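Local coordinates for protein exoglucanase A (Cellulomonas fimi, PDB 7CBD) that hydrolyses beta-1,4-glucosidic bonds of cellulose with inversion of anomeric configuration, releasing cellobiose from the non-reducing chain ends, at residues D55-I60 with I93-G98; Q381-D386 with P410-W415. All blocks are in the same frame, centred on the assembly; numbering follows the deposited sequence. Where two conformers were deposited one is given.

Both contacts belong to the family 6 glycosyl hydrolase catalytic domain, and they follow each other along the chain: contact 1 closes before contact 2 opens. Contact 1 joins the ends of the neighbouring parallel strands 52-54 and 87-93 of the central sheet; contact 2 ties together two loops, one after strand 358-362 and the other leading to helix 417-425. Their centres lie about 14 Å apart, and they meet where Arg-56 NH1 packs 3.7 Å from Gln-381 OE1. Each borders one of the predicted catalytic aspartates, Tyr-94 of contact 1 lying near Asp-149 and Ala-412 of contact 2 near Asp-371, so early and late parts of the sequence converge around the active site.

Contact 1 of 2, residues D55-I60 with I93-G98; sequences DRISAI and IYDLPG
Asp-55 and Tyr-94 bring the two backbones closest, with CA atoms 5.1 Å apart, just beyond the parallel strands 52-54 and 87-93. These strand ends belong to the distorted alpha/beta barrel of family 6 glycosyl hydrolases. The segments meet by packing: Asp-55 CA lies 3.7 Å from Tyr-94 O, while Arg-99 NH1 bonds both Asp-55 O and Tyr-94 O. Asp-55 CB approaches the Tyr-94 ring at its edge, near the ring plane, 4.1 Å from CD2. The Tyr-94 side chain, about 5 Å from that of the predicted proton donor Asp-149, also meets Trp-53 edge-to-face and Arg-99 in a cation-pi contact, and its OH bonds Asp-100.

Asp-95, next along the chain, points its side chain toward residues 55-60. With CG anti to the backbone N (chi1 -154°), its carboxylate reaches the turn into helix 58-61, where OD2 lies 3.9 Å from Arg-56 CA. Replacing Asp-95 by alanine would remove the carboxylate and is likely to open a gap beside Arg-56 and Ile-57. The Ile-57 side chain crosses that of Asp-95 at about a right angle, with Ile-57 CG1 3.7 Å from Asp-95 OD2.

Contact 2 of 2, residues Q381-D386 with P410-W415; sequences QGKRFD and PLAGQW
The carbonyl oxygen of Ala-412 is gripped by two donors: Lys-383 NZ, 2.6 Å from Ala-412 O, and a water that donates to it at the same length. The ammonium group lies off the carbonyl plane by 23°, and its charge would be expected to polarise the C=O. The same NZ donates to Gln-381 OE1 at 2.8 Å, so the lysine spans from its own loop to the other segment in the conformer described, one of two modelled. Its chain runs extended beyond CG, which carries the charge past Leu-411 to Ala-412.

Water 1 completes the network by accepting from Gln-381 NE2 at 2.9 Å and from Gln-414 NE2, itself modelled in two conformers, at 2.8 Å. These side chains come from opposite directions, with their amide planes 78° apart, and the water takes an N-H from each. Gln-381 thus uses both ends of its amide, OE1 accepting from the lysine and NE2 donating to the water, which should fix its rotation.

Residues 411-414 form a type II beta turn, closed by Gln-414 N to Leu-411 O, with Gly-413 at its third position and positive phi. Backbone hydrogen bonds of Gly-413 and Gln-414 with Ser-370 hold this turn of the family 6 catalytic domain beside Asp-371, the predicted nucleophile, whose side chain is about 6 Å from that of Ala-412.

Leu-411 supplies the apolar contact. Its CD1 sits over the flat of the Gln-381 amide, 3.6 Å from CD, and its CD2 rests 3.8 Å from Lys-383 CB. The methyl of Ala-412 lies alongside the lysine's far end, with CB 3.7 Å from NZ.

Contact 1 of 2, residues D55-I60 with I93-G98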
loop_
_atom_site.group_PDB
_atom_site.type_symbol
_atom_site.label_atom_id
_atom_site.label_comp_id
_atom_site.label_asym_id
_atom_site.label_seq_id
_atom_site.Cartn_x
_atom_site.Cartn_y
_atom_site.Cartn_z
ATOM N N ASP A 55 1.669 -9.759 -8.733
ATOM C CA ASP A 55 0.310 -9.328 -9.056
ATOM C C ASP A 55 -0.375 -10.201 -10.097
ATOM O O ASP A 55 -1.511 -9.906 -10.483
ATOM C CB ASP A 55 0.257 -7.843 -9.455
ATOM C CG ASP A 55 1.146 -7.503 -10.641
ATOM O OD1 ASP A 55 1.931 -8.360 -11.085
ATOM O OD2 ASP A 55 1.055 -6.357 -11.138
ATOM N N ARG A 56 0.282 -11.264 -10.546
ATOM C CA ARG A 56 -0.296 -12.249 -11.446
ATOM C C ARG A 56 0.640 -13.445 -11.443
ATOM O O ARG A 56 1.812 -13.333 -11.068
ATOM C CB ARG A 56 -0.473 -11.699 -12.867
ATOM C CG ARG A 56 0.711 -10.916 -13.374
ATOM C CD ARG A 56 0.460 -10.377 -14.782
ATOM N NE ARG A 56 1.343 -9.271 -15.140
ATOM C CZ ARG A 56 1.589 -8.873 -16.386
ATOM N NH1 ARG A 56 2.401 -7.846 -16.600
ATOM N NH2 ARG A 56 1.031 -9.496 -17.418
ATOM N N ILE A 57 0.116 -14.588 -11.888
ATOM C CA ILE A 57 0.906 -15.818 -11.881
ATOM C C ILE A 57 2.178 -15.660 -12.711
ATOM O O ILE A 57 3.251 -16.133 -12.319
ATOM C CB ILE A 57 0.043 -17.005 -12.343
ATOM C CG1 ILE A 57 -0.885 -17.434 -11.209
ATOM C CG2 ILE A 57 0.921 -18.162 -12.837
ATOM C CD1 ILE A 57 -2.103 -18.214 -11.683
ATOM N N SER A 58 2.093 -14.956 -13.842
ATOM C CA SER A 58 3.257 -14.821 -14.712
ATOM C C SER A 58 4.387 -14.039 -14.061
ATOM O O SER A 58 5.532 -14.160 -14.502
ATOM C CB SER A 58 2.871 -14.174 -16.040
ATOM O OG SER A 58 2.567 -12.804 -15.878
ATOM N N ALA A 59 4.101 -13.250 -13.022
ATOM C CA ALA A 59 5.160 -12.526 -12.331
ATOM C C ALA A 59 6.093 -13.452 -11.565
ATOM O O ALA A 59 7.206 -13.040 -11.214
ATOM C CB ALA A 59 4.560 -11.493 -11.377
ATOM N N ILE A 60 5.670 -14.685 -11.285
ATOM C CA ILE A 60 6.513 -15.590 -10.508
ATOM C C ILE A 60 7.762 -15.962 -11.298
ATOM O O ILE A 60 8.883 -15.864 -10.795
ATOM C CB ILE A 60 5.724 -16.821 -10.028
ATOM C CG1 ILE A 60 4.554 -16.384 -9.145
ATOM C CG2 ILE A 60 6.648 -17.782 -9.266
ATOM C CD1 ILE A 60 3.503 -17.474 -8.927
ATOM N N ILE A 93 1.580 -10.434 -1.923
ATOM C CA ILE A 93 0.750 -11.555 -2.337
ATOM C C ILE A 93 -0.587 -10.950 -2.767
ATOM O O ILE A 93 -1.284 -10.334 -1.954
ATOM C CB ILE A 93 0.565 -12.521 -1.153
ATOM C CG1 ILE A 93 1.924 -12.940 -0.576
ATOM C CG2 ILE A 93 -0.274 -13.726 -1.545
ATOM C CD1 ILE A 93 2.834 -13.637 -1.563
ATOM N N TYR A 94 -0.928 -11.069 -4.052
ATOM C CA TYR A 94 -2.023 -10.270 -4.604
ATOM C C TYR A 94 -2.618 -10.944 -5.831
ATOM O O TYR A 94 -2.473 -10.444 -6.954
ATOM C CB TYR A 94 -1.522 -8.863 -4.966
ATOM C CG TYR A 94 -2.581 -7.836 -5.346
ATOM C CD1 TYR A 94 -3.748 -7.689 -4.607
ATOM C CD2 TYR A 94 -2.377 -6.978 -6.421
ATOM C CE1 TYR A 94 -4.705 -6.732 -4.947
ATOM C CE2 TYR A 94 -3.312 -6.024 -6.763
ATOM C CZ TYR A 94 -4.471 -5.901 -6.023
ATOM O OH TYR A 94 -5.391 -4.937 -6.380
ATOM N N ASP A 95 -3.310 -12.075 -5.632
ATOM C CA ASP A 95 -3.944 -12.723 -6.775
ATOM C C ASP A 95 -5.175 -13.538 -6.393
ATOM O O ASP A 95 -5.482 -14.527 -7.067
ATOM C CB ASP A 95 -2.940 -13.596 -7.545
ATOM C CG ASP A 95 -3.317 -13.778 -9.006
ATOM O OD1 ASP A 95 -4.137 -12.994 -9.544
ATOM O OD2 ASP A 95 -2.759 -14.710 -9.618
ATOM N N LEU A 96 -5.925 -13.116 -5.371
ATOM C CA LEU A 96 -7.060 -13.918 -4.921
ATOM C C LEU A 96 -8.073 -14.119 -6.045
ATOM O O LEU A 96 -8.260 -13.241 -6.899
ATOM C CB LEU A 96 -7.794 -13.245 -3.766
ATOM C CG LEU A 96 -7.201 -13.493 -2.388
ATOM C CD1 LEU A 96 -7.785 -12.518 -1.399
ATOM C CD2 LEU A 96 -7.411 -14.916 -1.918
ATOM N N PRO A 97 -8.771 -15.253 -6.051
ATOM C CA PRO A 97 -9.946 -15.376 -6.925
ATOM C C PRO A 97 -10.919 -14.244 -6.629
ATOM O O PRO A 97 -11.145 -13.892 -5.471
ATOM C CB PRO A 97 -10.537 -16.741 -6.537
ATOM C CG PRO A 97 -9.387 -17.480 -5.905
ATOM C CD PRO A 97 -8.591 -16.436 -5.192
ATOM N N GLY A 98 -11.478 -13.657 -7.686
ATOM C CA GLY A 98 -12.390 -12.540 -7.515
ATOM C C GLY A 98 -11.738 -11.297 -6.947
ATOM O O GLY A 98 -12.408 -10.499 -6.281
#

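Contact 2 of 2, residues Q381-D386 with P410-W415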
loop_
_atom_site.group_PDB
_atom_site.type_symbol
_atom_site.label_atom_id
_atom_site.label_comp_id
_atom_site.label_asym_id
_atom_site.label_seq_id
_atom_site.Cartn_x
_atom_site.Cartn_y
_atom_site.Cartn_z
ATOM N N GLN A 381 -2.166 -7.260 -22.016
ATOM C CA GLN A 381 -2.337 -7.870 -20.707
ATOM C C GLN A 381 -3.751 -8.386 -20.486
ATOM O O GLN A 381 -3.993 -9.091 -19.503
ATOM C CB GLN A 381 -1.996 -6.864 -19.603
ATOM C CG GLN A 381 -0.557 -6.410 -19.602
ATOM C CD GLN A 381 -0.193 -5.715 -18.315
ATOM O OE1 GLN A 381 -0.781 -5.988 -17.265
ATOM N NE2 GLN A 381 0.775 -4.811 -18.382
ATOM N N GLY A 382 -4.686 -8.061 -21.378
ATOM C CA GLY A 382 -6.077 -8.389 -21.137
ATOM C C GLY A 382 -6.682 -7.669 -19.955
ATOM O O GLY A 382 -7.723 -8.097 -19.446
ATOM N N LYS A 383 -6.056 -6.584 -19.498
ATOM C CA LYS A 383 -6.579 -5.836 -18.368
ATOM C C LYS A 383 -7.825 -5.063 -18.779
ATOM O O LYS A 383 -7.991 -4.675 -19.941
ATOM C CB LYS A 383 -5.528 -4.863 -17.840
ATOM C CG LYS A 383 -4.827 -5.336 -16.578
ATOM C CD LYS A 383 -3.610 -4.478 -16.301
ATOM C CE LYS A 383 -2.907 -4.897 -15.027
ATOM N NZ LYS A 383 -1.500 -4.424 -15.026
ATOM N N ARG A 384 -8.697 -4.829 -17.807
ATOM C CA ARG A 384 -9.994 -4.212 -18.033
ATOM C C ARG A 384 -10.046 -2.821 -17.418
ATOM O O ARG A 384 -9.285 -2.487 -16.504
ATOM C CB ARG A 384 -11.101 -5.083 -17.441
ATOM C CG ARG A 384 -10.993 -6.528 -17.865
ATOM C CD ARG A 384 -11.118 -6.636 -19.372
ATOM N NE ARG A 384 -12.431 -6.187 -19.819
ATOM C CZ ARG A 384 -13.535 -6.925 -19.748
ATOM N NH1 ARG A 384 -13.486 -8.155 -19.254
ATOM N NH2 ARG A 384 -14.690 -6.433 -20.170
ATOM N N PHE A 385 -10.978 -2.022 -17.928
ATOM C CA PHE A 385 -11.080 -0.606 -17.599
ATOM C C PHE A 385 -11.962 -0.412 -16.370
ATOM O O PHE A 385 -13.091 -0.908 -16.324
ATOM C CB PHE A 385 -11.698 0.131 -18.787
ATOM C CG PHE A 385 -11.878 1.614 -18.576
ATOM C CD1 PHE A 385 -10.887 2.376 -17.984
ATOM C CD2 PHE A 385 -13.035 2.248 -19.010
ATOM C CE1 PHE A 385 -11.056 3.741 -17.809
ATOM C CE2 PHE A 385 -13.206 3.614 -18.842
ATOM C CZ PHE A 385 -12.215 4.359 -18.244
ATOM N N ASP A 386 -11.450 0.319 -15.384
ATOM C CA ASP A 386 -12.191 0.655 -14.174
ATOM C C ASP A 386 -12.431 2.157 -14.172
ATOM O O ASP A 386 -11.476 2.939 -14.172
ATOM C CB ASP A 386 -11.391 0.250 -12.935
ATOM C CG ASP A 386 -12.212 0.297 -11.647
ATOM O OD1 ASP A 386 -13.064 1.195 -11.474
ATOM O OD2 ASP A 386 -11.993 -0.582 -10.793
ATOM N N PRO A 410 -1.375 4.775 -17.709
ATOM C CA PRO A 410 -1.230 3.449 -18.316
ATOM C C PRO A 410 -1.790 2.369 -17.390
ATOM O O PRO A 410 -2.301 2.648 -16.308
ATOM C CB PRO A 410 0.286 3.317 -18.455
ATOM C CG PRO A 410 0.820 4.044 -17.270
ATOM C CD PRO A 410 -0.134 5.213 -17.041
ATOM N N LEU A 411 -1.676 1.117 -17.838
ATOM C CA LEU A 411 -2.162 -0.015 -17.059
ATOM C C LEU A 411 -1.456 -0.078 -15.710
ATOM O O LEU A 411 -0.343 0.424 -15.535
ATOM C CB LEU A 411 -1.885 -1.328 -17.791
ATOM C CG LEU A 411 -2.567 -1.595 -19.133
ATOM C CD1 LEU A 411 -2.117 -2.944 -19.690
ATOM C CD2 LEU A 411 -4.084 -1.545 -18.996
ATOM N N ALA A 412 -2.121 -0.709 -14.744
ATOM C CA ALA A 412 -1.538 -0.881 -13.421
ATOM C C ALA A 412 -0.148 -1.495 -13.524
ATOM O O ALA A 412 0.069 -2.450 -14.274
ATOM C CB ALA A 412 -2.443 -1.782 -12.584
ATOM N N GLY A 413 0.804 -0.921 -12.786
ATOM C CA GLY A 413 2.164 -1.407 -12.780
ATOM C C GLY A 413 3.071 -0.788 -13.822
ATOM O O GLY A 413 4.296 -0.918 -13.713
ATOM N N GLN A 414 2.509 -0.130 -14.831
ATOM C CA GLN A 414 3.305 0.529 -15.851
ATOM C C GLN A 414 3.765 1.903 -15.370
ATOM O O GLN A 414 3.142 2.530 -14.506
ATOM C CB GLN A 414 2.497 0.665 -17.141
ATOM C CG GLN A 414 2.114 -0.671 -17.758
ATOM C CD GLN A 414 3.325 -1.471 -18.188
ATOM O OE1 GLN A 414 4.107 -1.028 -19.026
ATOM N NE2 GLN A 414 3.491 -2.655 -17.614
ATOM N N TRP A 415 4.873 2.371 -15.945
ATOM C CA TRP A 415 5.445 3.647 -15.533
ATOM C C TRP A 415 4.544 4.801 -15.950
ATOM O O TRP A 415 4.139 4.903 -17.114
ATOM C CB TRP A 415 6.832 3.839 -16.140
ATOM C CG TRP A 415 7.501 4.996 -15.513
ATOM C CD1 TRP A 415 7.638 6.253 -16.032
ATOM C CD2 TRP A 415 8.069 5.035 -14.204
ATOM N NE1 TRP A 415 8.275 7.065 -15.130
ATOM C CE2 TRP A 415 8.549 6.341 -13.999
ATOM C CE3 TRP A 415 8.229 4.085 -13.184
ATOM C CZ2 TRP A 415 9.176 6.723 -12.826
ATOM C CZ3 TRP A 415 8.856 4.472 -12.018
ATOM C CH2 TRP A 415 9.325 5.779 -11.851
HETATM O O HOH W 1 1.703 -3.843 -15.774
#